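Local structure of gamma-glutamyltranspeptidase (Streptomyces lincolnensis, 6J3A) at residues T7-F12 against R522-L527; V74-G79 against G476-T481; H140-V145 against E181-P186; T558-M563 against W584-L589. The protein probably transfers gamma-glutamyl groups or hydrolyses their bonds, as an LmbA-like gamma-glutamyltranspeptidase homologue of the N-terminal nucleophile (Ntn) hydrolase clan. All coordinates share one frame; numbering follows the deposited sequence.

Contact 1: T7-F12 against R522-L527; sequences TLQGTF and RVRGGL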
loop_
_atom_site.group_PDB
_atom_site.type_symbol
_atom_site.label_atom_id
_atom_site.label_comp_id
_atom_site.label_asym_id
_atom_site.label_seq_id
_atom_site.Cartn_x
_atom_site.Cartn_y
_atom_site.Cartn_z
ATOM N N THR A 7 0.850 0.146 -9.192
ATOM C CA THR A 7 1.563 1.391 -9.371
ATOM C C THR A 7 0.486 2.445 -9.157
ATOM O O THR A 7 -0.339 2.676 -10.031
ATOM C CB THR A 7 2.199 1.522 -10.759
ATOM O OG1 THR A 7 3.058 0.405 -11.004
ATOM C CG2 THR A 7 3.013 2.786 -10.830
ATOM N N LEU A 8 0.468 3.037 -7.966
ATOM C CA LEU A 8 -0.545 4.048 -7.622
ATOM C C LEU A 8 -0.505 5.198 -8.622
ATOM O O LEU A 8 0.557 5.550 -9.100
ATOM C CB LEU A 8 -0.333 4.614 -6.214
ATOM C CG LEU A 8 -0.190 3.665 -5.018
ATOM C CD1 LEU A 8 -0.182 4.476 -3.730
ATOM C CD2 LEU A 8 -1.284 2.619 -4.993
ATOM N N GLN A 9 -1.671 5.748 -8.939
ATOM C CA GLN A 9 -1.821 6.882 -9.854
ATOM C C GLN A 9 -2.732 7.925 -9.232
ATOM O O GLN A 9 -3.751 7.576 -8.644
ATOM C CB GLN A 9 -2.431 6.407 -11.157
ATOM C CG GLN A 9 -1.439 5.708 -12.060
ATOM C CD GLN A 9 -2.090 5.152 -13.301
ATOM O OE1 GLN A 9 -3.121 4.485 -13.228
ATOM N NE2 GLN A 9 -1.486 5.409 -14.446
ATOM N N GLY A 10 -2.391 9.199 -9.387
ATOM C CA GLY A 10 -3.126 10.269 -8.702
ATOM C C GLY A 10 -2.759 11.655 -9.172
ATOM O O GLY A 10 -2.034 11.803 -10.150
ATOM N N THR A 11 -3.290 12.661 -8.481
ATOM C CA THR A 11 -3.125 14.077 -8.855
ATOM C C THR A 11 -2.881 15.048 -7.696
ATOM O O THR A 11 -2.921 16.267 -7.891
ATOM C CB THR A 11 -4.388 14.580 -9.584
ATOM O OG1 THR A 11 -5.534 14.366 -8.751
ATOM C CG2 THR A 11 -4.583 13.845 -10.881
ATOM N N PHE A 12 -2.642 14.515 -6.504
ATOM C CA PHE A 12 -2.431 15.332 -5.323
ATOM C C PHE A 12 -1.028 15.166 -4.737
ATOM O O PHE A 12 -0.412 16.146 -4.340
ATOM C CB PHE A 12 -3.486 15.052 -4.251
ATOM C CG PHE A 12 -3.276 15.875 -3.013
ATOM C CD1 PHE A 12 -3.619 17.225 -2.995
ATOM C CD2 PHE A 12 -2.646 15.328 -1.895
ATOM C CE1 PHE A 12 -3.383 18.002 -1.863
ATOM C CE2 PHE A 12 -2.406 16.101 -0.767
ATOM C CZ PHE A 12 -2.776 17.441 -0.750
ATOM N N ARG A 522 4.481 -0.034 -20.621
ATOM C CA ARG A 522 3.700 0.735 -19.647
ATOM C C ARG A 522 2.488 -0.071 -19.187
ATOM O O ARG A 522 2.000 -0.961 -19.889
ATOM C CB ARG A 522 3.129 2.066 -20.176
ATOM C CG ARG A 522 3.808 2.810 -21.309
ATOM C CD ARG A 522 4.833 3.827 -20.854
ATOM N NE ARG A 522 6.199 3.305 -20.996
ATOM C CZ ARG A 522 7.301 4.042 -21.140
ATOM N NH1 ARG A 522 7.238 5.373 -21.160
ATOM N NH2 ARG A 522 8.486 3.438 -21.251
ATOM N N VAL A 523 1.995 0.303 -18.014
ATOM C CA VAL A 523 0.849 -0.324 -17.381
ATOM C C VAL A 523 -0.076 0.826 -17.012
ATOM O O VAL A 523 0.371 1.820 -16.424
ATOM C CB VAL A 523 1.288 -1.125 -16.145
ATOM C CG1 VAL A 523 0.091 -1.601 -15.322
ATOM C CG2 VAL A 523 2.159 -2.308 -16.580
ATOM N N ARG A 524 -1.347 0.704 -17.397
ATOM C CA ARG A 524 -2.339 1.773 -17.220
ATOM C C ARG A 524 -1.858 3.101 -17.784
ATOM O O ARG A 524 -1.942 4.139 -17.118
ATOM C CB ARG A 524 -2.729 1.931 -15.744
ATOM C CG ARG A 524 -3.511 0.745 -15.235
ATOM C CD ARG A 524 -3.839 0.853 -13.761
ATOM N NE ARG A 524 -4.517 -0.360 -13.304
ATOM C CZ ARG A 524 -4.697 -0.708 -12.033
ATOM N NH1 ARG A 524 -4.241 0.063 -11.034
ATOM N NH2 ARG A 524 -5.333 -1.848 -11.755
ATOM N N GLY A 525 -1.338 3.061 -19.010
ATOM C CA GLY A 525 -0.775 4.250 -19.668
ATOM C C GLY A 525 0.292 5.021 -18.891
ATOM O O GLY A 525 0.468 6.209 -19.122
ATOM N N GLY A 526 0.996 4.344 -17.979
ATOM C CA GLY A 526 2.047 4.948 -17.149
ATOM C C GLY A 526 3.220 3.993 -16.979
ATOM O O GLY A 526 3.099 2.792 -17.232
ATOM N N LEU A 527 4.353 4.522 -16.533
ATOM C CA LEU A 527 5.554 3.713 -16.320
ATOM C C LEU A 527 5.258 2.539 -15.400
ATOM O O LEU A 527 4.587 2.710 -14.383
ATOM C CB LEU A 527 6.679 4.549 -15.697
ATOM C CG LEU A 527 7.205 5.692 -16.562
ATOM C CD1 LEU A 527 8.106 6.628 -15.773
ATOM C CD2 LEU A 527 7.946 5.143 -17.765
HETATM O O HOH W 1 -2.941 2.712 -11.112
#

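Contact 2: V74-G79 against G476-T481; sequences VLCGQG and GRRPRT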
loop_
_atom_site.group_PDB
_atom_site.type_symbol
_atom_site.label_atom_id
_atom_site.label_comp_id
_atom_site.label_asym_id
_atom_site.label_seq_id
_atom_site.Cartn_x
_atom_site.Cartn_y
_atom_site.Cartn_z
ATOM N N VAL A 74 21.774 18.745 -5.922
ATOM C CA VAL A 74 22.168 17.815 -4.849
ATOM C C VAL A 74 22.399 18.605 -3.565
ATOM O O VAL A 74 23.053 19.643 -3.590
ATOM C CB VAL A 74 23.474 17.057 -5.197
ATOM C CG1 VAL A 74 24.026 16.296 -3.999
ATOM C CG2 VAL A 74 23.249 16.081 -6.334
ATOM N N LEU A 75 21.871 18.092 -2.455
ATOM C CA LEU A 75 22.109 18.647 -1.124
ATOM C C LEU A 75 22.905 17.620 -0.329
ATOM O O LEU A 75 22.379 16.581 0.068
ATOM C CB LEU A 75 20.797 19.022 -0.431
ATOM C CG LEU A 75 20.865 19.500 1.024
ATOM C CD1 LEU A 75 21.974 20.508 1.280
ATOM C CD2 LEU A 75 19.530 20.098 1.423
ATOM N N CYS A 76 24.186 17.922 -0.129
ATOM C CA CYS A 76 25.116 17.015 0.504
ATOM C C CYS A 76 24.997 17.085 2.010
ATOM O O CYS A 76 25.365 18.088 2.631
ATOM C CB CYS A 76 26.555 17.332 0.112
ATOM S SG CYS A 76 27.745 16.274 0.978
ATOM N N GLY A 77 24.499 15.992 2.580
ATOM C CA GLY A 77 24.469 15.801 4.023
ATOM C C GLY A 77 25.345 14.645 4.457
ATOM O O GLY A 77 25.079 14.021 5.479
ATOM N N GLN A 78 26.359 14.326 3.656
ATOM C CA GLN A 78 27.401 13.401 4.062
ATOM C C GLN A 78 28.501 14.180 4.770
ATOM O O GLN A 78 29.124 15.064 4.187
ATOM C CB GLN A 78 27.970 12.677 2.861
ATOM C CG GLN A 78 29.172 11.806 3.184
ATOM C CD GLN A 78 28.822 10.705 4.150
ATOM O OE1 GLN A 78 28.100 9.766 3.800
ATOM N NE2 GLN A 78 29.321 10.816 5.386
ATOM N N GLY A 79 28.727 13.844 6.033
ATOM C CA GLY A 79 29.715 14.544 6.827
ATOM C C GLY A 79 31.132 14.100 6.526
ATOM O O GLY A 79 31.358 13.093 5.837
ATOM N N GLY A 476 38.668 16.539 7.076
ATOM C CA GLY A 476 37.858 17.509 6.320
ATOM C C GLY A 476 37.285 16.995 5.005
ATOM O O GLY A 476 36.782 17.773 4.193
ATOM N N ARG A 477 37.350 15.680 4.804
ATOM C CA ARG A 477 36.908 15.032 3.577
ATOM C C ARG A 477 35.871 13.958 3.851
ATOM O O ARG A 477 35.930 13.276 4.873
ATOM C CB ARG A 477 38.113 14.411 2.887
ATOM C CG ARG A 477 38.704 15.274 1.797
ATOM C CD ARG A 477 38.820 16.738 2.155
ATOM N NE ARG A 477 39.851 17.368 1.348
ATOM C CZ ARG A 477 39.676 18.309 0.416
ATOM N NH1 ARG A 477 40.750 18.751 -0.228
ATOM N NH2 ARG A 477 38.475 18.815 0.107
ATOM N N ARG A 478 34.925 13.808 2.922
ATOM C CA ARG A 478 33.883 12.794 3.064
ATOM C C ARG A 478 34.458 11.430 2.790
ATOM O O ARG A 478 35.280 11.279 1.894
ATOM C CB ARG A 478 32.733 12.964 2.080
ATOM C CG ARG A 478 31.957 14.261 2.192
ATOM C CD ARG A 478 32.457 15.233 1.157
ATOM N NE ARG A 478 31.398 15.878 0.409
ATOM C CZ ARG A 478 31.534 16.388 -0.816
ATOM N NH1 ARG A 478 30.492 16.953 -1.396
ATOM N NH2 ARG A 478 32.683 16.332 -1.485
ATOM N N PRO A 479 33.995 10.419 3.528
ATOM C CA PRO A 479 34.310 9.081 3.066
ATOM C C PRO A 479 33.529 8.777 1.789
ATOM O O PRO A 479 32.513 9.429 1.478
ATOM C CB PRO A 479 33.826 8.193 4.211
ATOM C CG PRO A 479 32.713 8.961 4.826
ATOM C CD PRO A 479 33.056 10.410 4.663
ATOM N N ARG A 480 34.011 7.783 1.066
ATOM C CA ARG A 480 33.348 7.333 -0.136
ATOM C C ARG A 480 32.087 6.567 0.253
ATOM O O ARG A 480 32.154 5.405 0.648
ATOM C CB ARG A 480 34.296 6.473 -0.953
ATOM C CG ARG A 480 33.893 6.319 -2.398
ATOM C CD ARG A 480 33.477 4.900 -2.667
ATOM N NE ARG A 480 34.629 4.008 -2.742
ATOM C CZ ARG A 480 34.642 2.726 -2.375
ATOM N NH1 ARG A 480 35.765 2.030 -2.517
ATOM N NH2 ARG A 480 33.561 2.132 -1.847
ATOM N N THR A 481 30.938 7.228 0.125
ATOM C CA THR A 481 29.688 6.769 0.758
ATOM C C THR A 481 28.822 5.946 -0.204
ATOM O O THR A 481 28.754 6.255 -1.403
ATOM C CB THR A 481 28.911 7.967 1.366
ATOM O OG1 THR A 481 27.852 7.492 2.200
ATOM C CG2 THR A 481 28.349 8.911 0.311
#

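Contact 3: H140-V145 against E181-P186; sequences HGHAPV and ELLRNP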
loop_
_atom_site.group_PDB
_atom_site.type_symbol
_atom_site.label_atom_id
_atom_site.label_comp_id
_atom_site.label_asym_id
_atom_site.label_seq_id
_atom_site.Cartn_x
_atom_site.Cartn_y
_atom_site.Cartn_z
ATOM N N HIS A 140 5.180 8.029 22.411
ATOM C CA HIS A 140 3.983 7.168 22.585
ATOM C C HIS A 140 4.074 5.808 21.912
ATOM O O HIS A 140 3.257 4.941 22.198
ATOM C CB HIS A 140 2.711 7.862 22.107
ATOM C CG HIS A 140 2.464 9.181 22.763
ATOM N ND1 HIS A 140 2.180 9.302 24.108
ATOM C CD2 HIS A 140 2.455 10.439 22.260
ATOM C CE1 HIS A 140 2.001 10.578 24.404
ATOM N NE2 HIS A 140 2.160 11.290 23.301
ATOM N N GLY A 141 5.015 5.641 20.987
ATOM C CA GLY A 141 5.421 4.312 20.510
ATOM C C GLY A 141 4.943 3.856 19.142
ATOM O O GLY A 141 4.056 4.460 18.537
ATOM N N HIS A 142 5.549 2.772 18.666
ATOM C CA HIS A 142 5.096 2.107 17.448
ATOM C C HIS A 142 5.386 0.602 17.459
ATOM O O HIS A 142 6.328 0.143 18.091
ATOM C CB HIS A 142 5.757 2.750 16.232
ATOM C CG HIS A 142 7.101 2.183 15.916
ATOM N ND1 HIS A 142 8.247 2.591 16.561
ATOM C CD2 HIS A 142 7.479 1.221 15.038
ATOM C CE1 HIS A 142 9.278 1.913 16.087
ATOM N NE2 HIS A 142 8.837 1.071 15.165
ATOM N N ALA A 143 4.580 -0.150 16.726
ATOM C CA ALA A 143 4.745 -1.596 16.630
ATOM C C ALA A 143 5.862 -1.912 15.639
ATOM O O ALA A 143 5.676 -1.784 14.435
ATOM C CB ALA A 143 3.435 -2.251 16.212
ATOM N N PRO A 144 7.032 -2.319 16.144
ATOM C CA PRO A 144 8.181 -2.403 15.254
ATOM C C PRO A 144 8.171 -3.637 14.383
ATOM O O PRO A 144 7.508 -4.618 14.695
ATOM C CB PRO A 144 9.354 -2.490 16.222
ATOM C CG PRO A 144 8.789 -3.259 17.366
ATOM C CD PRO A 144 7.357 -2.817 17.492
ATOM N N VAL A 145 8.936 -3.565 13.307
ATOM C CA VAL A 145 9.254 -4.717 12.469
ATOM C C VAL A 145 10.177 -5.658 13.257
ATOM O O VAL A 145 10.925 -5.214 14.134
ATOM C CB VAL A 145 9.937 -4.237 11.167
ATOM C CG1 VAL A 145 10.490 -5.386 10.321
ATOM C CG2 VAL A 145 8.953 -3.427 10.341
ATOM N N GLU A 181 4.084 -4.938 20.085
ATOM C CA GLU A 181 4.107 -4.131 21.312
ATOM C C GLU A 181 4.666 -2.783 20.952
ATOM O O GLU A 181 5.492 -2.695 20.039
ATOM C CB GLU A 181 5.036 -4.732 22.377
ATOM C CG GLU A 181 4.949 -6.241 22.569
ATOM C CD GLU A 181 4.314 -6.653 23.883
ATOM O OE1 GLU A 181 4.822 -7.616 24.504
ATOM O OE2 GLU A 181 3.320 -6.014 24.296
ATOM N N LEU A 182 4.259 -1.752 21.689
ATOM C CA LEU A 182 4.765 -0.397 21.470
ATOM C C LEU A 182 6.223 -0.242 21.902
ATOM O O LEU A 182 6.545 -0.428 23.061
ATOM C CB LEU A 182 3.903 0.636 22.197
ATOM C CG LEU A 182 2.432 0.724 21.765
ATOM C CD1 LEU A 182 1.664 1.705 22.644
ATOM C CD2 LEU A 182 2.275 1.103 20.297
ATOM N N LEU A 183 7.088 0.080 20.943
ATOM C CA LEU A 183 8.497 0.385 21.193
ATOM C C LEU A 183 8.623 1.886 21.367
ATOM O O LEU A 183 8.142 2.635 20.522
ATOM C CB LEU A 183 9.364 -0.053 20.010
ATOM C CG LEU A 183 10.792 0.496 19.930
ATOM C CD1 LEU A 183 11.616 0.119 21.161
ATOM C CD2 LEU A 183 11.458 -0.015 18.664
ATOM N N ARG A 184 9.290 2.315 22.438
ATOM C CA ARG A 184 9.491 3.738 22.719
ATOM C C ARG A 184 10.952 4.138 22.825
ATOM O O ARG A 184 11.825 3.317 23.109
ATOM C CB ARG A 184 8.812 4.115 24.022
ATOM C CG ARG A 184 7.319 4.281 23.918
ATOM C CD ARG A 184 6.739 4.544 25.298
ATOM N NE ARG A 184 5.291 4.358 25.290
ATOM C CZ ARG A 184 4.672 3.186 25.436
ATOM N NH1 ARG A 184 5.360 2.051 25.624
ATOM N NH2 ARG A 184 3.344 3.146 25.392
ATOM N N ASN A 185 11.185 5.424 22.590
ATOM C CA ASN A 185 12.445 6.071 22.895
ATOM C C ASN A 185 12.113 7.451 23.487
ATOM O O ASN A 185 12.165 8.459 22.779
ATOM C CB ASN A 185 13.325 6.165 21.643
ATOM C CG ASN A 185 14.737 6.657 21.944
ATOM O OD1 ASN A 185 14.987 7.340 22.945
ATOM N ND2 ASN A 185 15.667 6.328 21.059
ATOM N N PRO A 186 11.759 7.493 24.787
ATOM C CA PRO A 186 11.384 8.773 25.424
ATOM C C PRO A 186 12.500 9.820 25.460
ATOM O O PRO A 186 12.206 11.014 25.474
ATOM C CB PRO A 186 10.960 8.377 26.850
ATOM C CG PRO A 186 11.480 6.995 27.059
ATOM C CD PRO A 186 11.660 6.352 25.717
HETATM O O HOH W 2 8.791 4.372 18.297
#

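Contact 4: T558-M563 against W584-L589; sequences TVEARM and WSEGRL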
loop_
_atom_site.group_PDB
_atom_site.type_symbol
_atom_site.label_atom_id
_atom_site.label_comp_id
_atom_site.label_asym_id
_atom_site.label_seq_id
_atom_site.Cartn_x
_atom_site.Cartn_y
_atom_site.Cartn_z
ATOM N N THR A 558 24.458 -13.099 -7.050
ATOM C CA THR A 558 23.310 -13.570 -6.277
ATOM C C THR A 558 21.990 -13.195 -6.963
ATOM O O THR A 558 21.653 -12.018 -7.057
ATOM C CB THR A 558 23.355 -13.014 -4.843
ATOM O OG1 THR A 558 24.616 -13.343 -4.248
ATOM C CG2 THR A 558 22.224 -13.589 -3.972
ATOM N N VAL A 559 21.254 -14.208 -7.421
ATOM C CA VAL A 559 19.913 -14.019 -8.010
ATOM C C VAL A 559 18.808 -14.483 -7.058
ATOM O O VAL A 559 19.033 -15.366 -6.223
ATOM C CB VAL A 559 19.739 -14.751 -9.367
ATOM C CG1 VAL A 559 20.746 -14.232 -10.384
ATOM C CG2 VAL A 559 19.847 -16.269 -9.229
ATOM N N GLU A 560 17.620 -13.896 -7.200
ATOM C CA GLU A 560 16.439 -14.346 -6.464
ATOM C C GLU A 560 15.979 -15.686 -7.021
ATOM O O GLU A 560 16.158 -15.975 -8.203
ATOM C CB GLU A 560 15.301 -13.328 -6.546
ATOM C CG GLU A 560 15.574 -12.049 -5.782
ATOM C CD GLU A 560 14.401 -11.085 -5.779
ATOM O OE1 GLU A 560 13.967 -10.687 -4.682
ATOM O OE2 GLU A 560 13.907 -10.702 -6.858
ATOM N N ALA A 561 15.370 -16.492 -6.158
ATOM C CA ALA A 561 14.887 -17.821 -6.541
ATOM C C ALA A 561 13.822 -17.795 -7.629
ATOM O O ALA A 561 13.628 -18.806 -8.293
ATOM C CB ALA A 561 14.361 -18.576 -5.323
ATOM N N ARG A 562 13.145 -16.658 -7.812
ATOM C CA ARG A 562 12.046 -16.541 -8.798
ATOM C C ARG A 562 12.514 -16.042 -10.157
ATOM O O ARG A 562 11.701 -15.935 -11.069
ATOM C CB ARG A 562 10.831 -15.726 -8.288
ATOM C CG ARG A 562 11.109 -14.742 -7.169
ATOM C CD ARG A 562 9.846 -14.155 -6.572
ATOM N NE ARG A 562 9.296 -13.126 -7.429
ATOM C CZ ARG A 562 9.783 -11.895 -7.583
ATOM N NH1 ARG A 562 10.865 -11.467 -6.933
ATOM N NH2 ARG A 562 9.161 -11.080 -8.417
ATOM N N MET A 563 13.809 -15.754 -10.302
ATOM C CA MET A 563 14.421 -15.648 -11.627
ATOM C C MET A 563 14.370 -17.030 -12.292
ATOM O O MET A 563 14.473 -18.050 -11.608
ATOM C CB MET A 563 15.867 -15.157 -11.515
ATOM C CG MET A 563 16.577 -14.950 -12.851
ATOM S SD MET A 563 18.018 -13.858 -12.749
ATOM C CE MET A 563 17.220 -12.261 -12.618
ATOM N N TRP A 584 12.114 -13.538 -2.493
ATOM C CA TRP A 584 11.791 -12.133 -2.245
ATOM C C TRP A 584 12.827 -11.506 -1.324
ATOM O O TRP A 584 12.533 -11.213 -0.164
ATOM C CB TRP A 584 10.386 -12.036 -1.637
ATOM C CG TRP A 584 9.309 -12.488 -2.573
ATOM C CD1 TRP A 584 8.715 -13.710 -2.601
ATOM C CD2 TRP A 584 8.710 -11.723 -3.631
ATOM N NE1 TRP A 584 7.770 -13.758 -3.604
ATOM C CE2 TRP A 584 7.747 -12.552 -4.252
ATOM C CE3 TRP A 584 8.895 -10.420 -4.112
ATOM C CZ2 TRP A 584 6.967 -12.124 -5.326
ATOM C CZ3 TRP A 584 8.123 -9.989 -5.181
ATOM C CH2 TRP A 584 7.164 -10.839 -5.776
ATOM N N SER A 585 14.026 -11.295 -1.871
ATOM C CA SER A 585 15.244 -10.932 -1.099
ATOM C C SER A 585 16.154 -9.829 -1.667
ATOM O O SER A 585 17.004 -9.322 -0.934
ATOM C CB SER A 585 16.119 -12.176 -0.927
ATOM O OG SER A 585 16.539 -12.674 -2.192
ATOM N N GLU A 586 15.989 -9.459 -2.940
ATOM C CA GLU A 586 16.887 -8.513 -3.633
ATOM C C GLU A 586 16.163 -7.203 -3.915
ATOM O O GLU A 586 15.224 -7.176 -4.697
ATOM C CB GLU A 586 17.381 -9.100 -4.959
ATOM C CG GLU A 586 18.248 -10.343 -4.832
ATOM C CD GLU A 586 19.626 -10.036 -4.299
ATOM O OE1 GLU A 586 20.088 -10.774 -3.391
ATOM O OE2 GLU A 586 20.229 -9.047 -4.789
ATOM N N GLY A 587 16.599 -6.135 -3.260
ATOM C CA GLY A 587 16.136 -4.777 -3.533
ATOM C C GLY A 587 15.114 -4.302 -2.532
ATOM O O GLY A 587 14.217 -5.065 -2.171
ATOM N N ARG A 588 15.269 -3.067 -2.047
ATOM C CA ARG A 588 14.214 -2.399 -1.276
ATOM C C ARG A 588 13.848 -1.105 -1.989
ATOM O O ARG A 588 13.850 -0.024 -1.399
ATOM C CB ARG A 588 14.580 -2.105 0.198
ATOM C CG ARG A 588 15.549 -3.017 0.927
ATOM C CD ARG A 588 14.912 -4.233 1.563
ATOM N NE ARG A 588 15.182 -5.385 0.723
ATOM C CZ ARG A 588 15.378 -6.632 1.132
ATOM N NH1 ARG A 588 15.624 -7.558 0.221
ATOM N NH2 ARG A 588 15.333 -6.972 2.415
ATOM N N LEU A 589 13.495 -1.237 -3.261
ATOM C CA LEU A 589 13.243 -0.084 -4.120
ATOM C C LEU A 589 12.074 0.801 -3.675
ATOM O O LEU A 589 11.111 0.330 -3.066
ATOM C CB LEU A 589 13.071 -0.551 -5.563
ATOM C CG LEU A 589 14.448 -0.946 -6.126
ATOM C CD1 LEU A 589 14.387 -2.069 -7.143
ATOM C CD2 LEU A 589 15.137 0.282 -6.705
#

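Contact 1: T7-F12 against R522-L527
Gln9 carries the tight part of this contact, reaching the main chain of the type I' turn Val523-Gly526. Its NE2 donates to Arg524 O at 3.0 Å with an N-H...O angle of 159°; the acceptor lies near the plane of the Gln9 amide, while the donor is tilted from the carbonyl plane of Arg524. CG stands anti to the carbonyl carbon (chi1 -78°) and the chain is extended beyond it, which carries the amide out from strand 8-10 to the turn. The other end of the amide, OE1, lies over the aliphatic stem of Arg524, 3.6 Å from its CB, and accepts from a water at 2.8 Å. That water also donates to Thr7 O and accepts from Arg524 NH1 at 3.0 Å, in the guanidinium plane. With both ends engaged, the rotation of the amide is fixed. With an alanine here, Arg524 O would probably lose this side-chain donor and the water one of its three protein partners. The Thr7 side is looser: its CG2 comes only to 3.9 Å from Leu527 O, its OG1 bonds instead to Gln530 N, and the Leu527 side chain leads away; Gly525, on the turn, is exposed. The second subunit also reaches this contact: its Glu146 forms a salt bridge with Arg524 NE and its Trp20 donates to Gln9 O. Strand 8-10 pairs through Gly10 with Leu601 of strand 601-605, and the turn lies between helices 506-519 and 529-534.

Contact 2: V74-G79 against G476-T481
Arg478 meets both Cys76 and Gln78 as segment 476-481 comes up against the end of strand 73-77. Its stem packs across Gln78, CG to CG 3.8 Å, and bends at chi2 (98°) and again at the next torsion, turning the guanidinium toward the strand. There NH1 makes a weak hydrogen bond to Cys76 SG at 3.7 Å, with the sulfur in the guanidinium plane at its edge. The stronger partners of this group are Glu258 and Asp322, both in salt bridges, and Trp276 adds a cation-pi contact. Next along the chain, Pro479 sets CD 3.4 Å from Gly79 O, a close van der Waals contact of a ring CH2 with a carbonyl oxygen. Thr481 then comes from the opposite direction to Gln78: its OG1 donates to Gln78 OE1 at 2.8 Å, tilted 31° from the amide's carbonyl plane. The other end of that amide is held within its own segment, NE2 donating to Gly79 O at 3.1 Å with the acceptor nearly in the amide plane. A leucine in place of Gln78 would probably leave Thr481 OG1 without its acceptor and Gly79 O without this donor. The chemistry is therefore divided: a buried neutral amide, hydrogen-bonded through both its oxygen and its nitrogen, ties the loop before strand 486-490 to the end of strand 73-77, while the arginine's charge is probably balanced chiefly by the two acids, with the sulfur a minor partner.

Contact 3: H140-V145 against E181-P186
His142 and Leu183 form a single antiparallel bridge, a hydrogen-bonded pair. Leu183 N donates to His142 O at 3.0 Å and nearly straight (173°), although it meets the oxygen from above the carbonyl plane; His142 N returns a bond to Leu183 O at 3.2 Å. Both side chains run the same way from this bridge. The ring of His142 sits with CG between the backbone N and the carbonyl carbon (chi1 86°), which brings CE1 to 3.9 Å from Leu183 CD2. Leu183 has CG anti to its N and its second torsion near 59°, and the same CD2 packs 4.1 Å from Pro144 CB, so one methyl is shared between the imidazole and the proline. Pro144 in turn rests CD 3.2 Å from Glu181 O. Leu182 has CG anti to its carbonyl carbon, and its CD1 lies 3.6 Å from His140 O with CD2 against the carbonyl carbon of Gly141. The CG of the extended Arg184 stem also lies close, 3.9 Å from Gly141 CA. Gly141 CA also makes a CH...O contact with Leu183 O; a side chain there would run into Leu182 CB, and its positive phi where helix 127-140 gives way suits glycine too. Toward the second subunit, Ala143 packs on Gln9 and Leu182 on Ile600 of that chain. The bridge thus links the loop between helices 127-140 and 146-154 to the lead-in of helix 186-200, where Asn185 is the N-cap, its OD1 taking Leu188 N.

Contact 4: T558-M563 against W584-L589
Glu560 OE1 accepts two consecutive backbone amides of the facing loop, Ser585 N and Glu586 N, each at 2.9 Å. The two donors arrive differently: Ser585 N meets the anti lone pair of OE1, whereas Glu586 N comes from above the carboxylate plane, 49° out of it. Arg608 NE adds a salt bridge to the same oxygen. Glu560 OE2 is matched by Arg562 NH1 at 3.1 Å and by Asn537 N, so both oxygens are satisfied, consistent with a charged carboxylate. Arg562, beyond its bend at chi3 (-78°), lies flat on Trp584, the planes 9° apart and CZ 3.5 Å from the centroid of the six-membered ring; its CD covers the five-membered ring in a CH-pi contact. Its N-H groups are used as well: NH1 also donates to Pro583 O and NH2 to Asp534 O. The stems of Glu560 and Glu586 run antiparallel alongside each other, the two CG atoms 3.3 Å apart, and the Glu586 carboxylate turns off to accept from Trp509 NE1 through OE2. Ser585 OG is bonded to Pro582 O. Trp584 also stacks with Phe2 of the second subunit. This is a stacked cation-pi pair beside a carboxylate that binds neighbouring main-chain amides; with the type I turn Glu560-Met563, it joins the end of strand 556-560, in the small mixed sheet, to the loop that enters strand 590-594.

Overall arrangement
Three contacts nest and none cross. From the N terminus, contact 1 opens on strand 8-10, contact 2 at the end of strand 73-77, and contact 3 after helix 127-140. Contact 3 closes first, a short helical loop ending at 181-186; contact 2 closes around it at 476-481, and contact 1 around both at 522-527. Contact 4 follows in series, joining strand 556-560 of the small mixed sheet to the loop before strand 590-594. Contacts 1 and 2 tie loops to strands of the antiparallel beta core on opposite sides of the chain's centre, their own centres 34 Å apart. Contact 3 joins two loops that connect helices. Contacts 1 and 3 meet across the dimer.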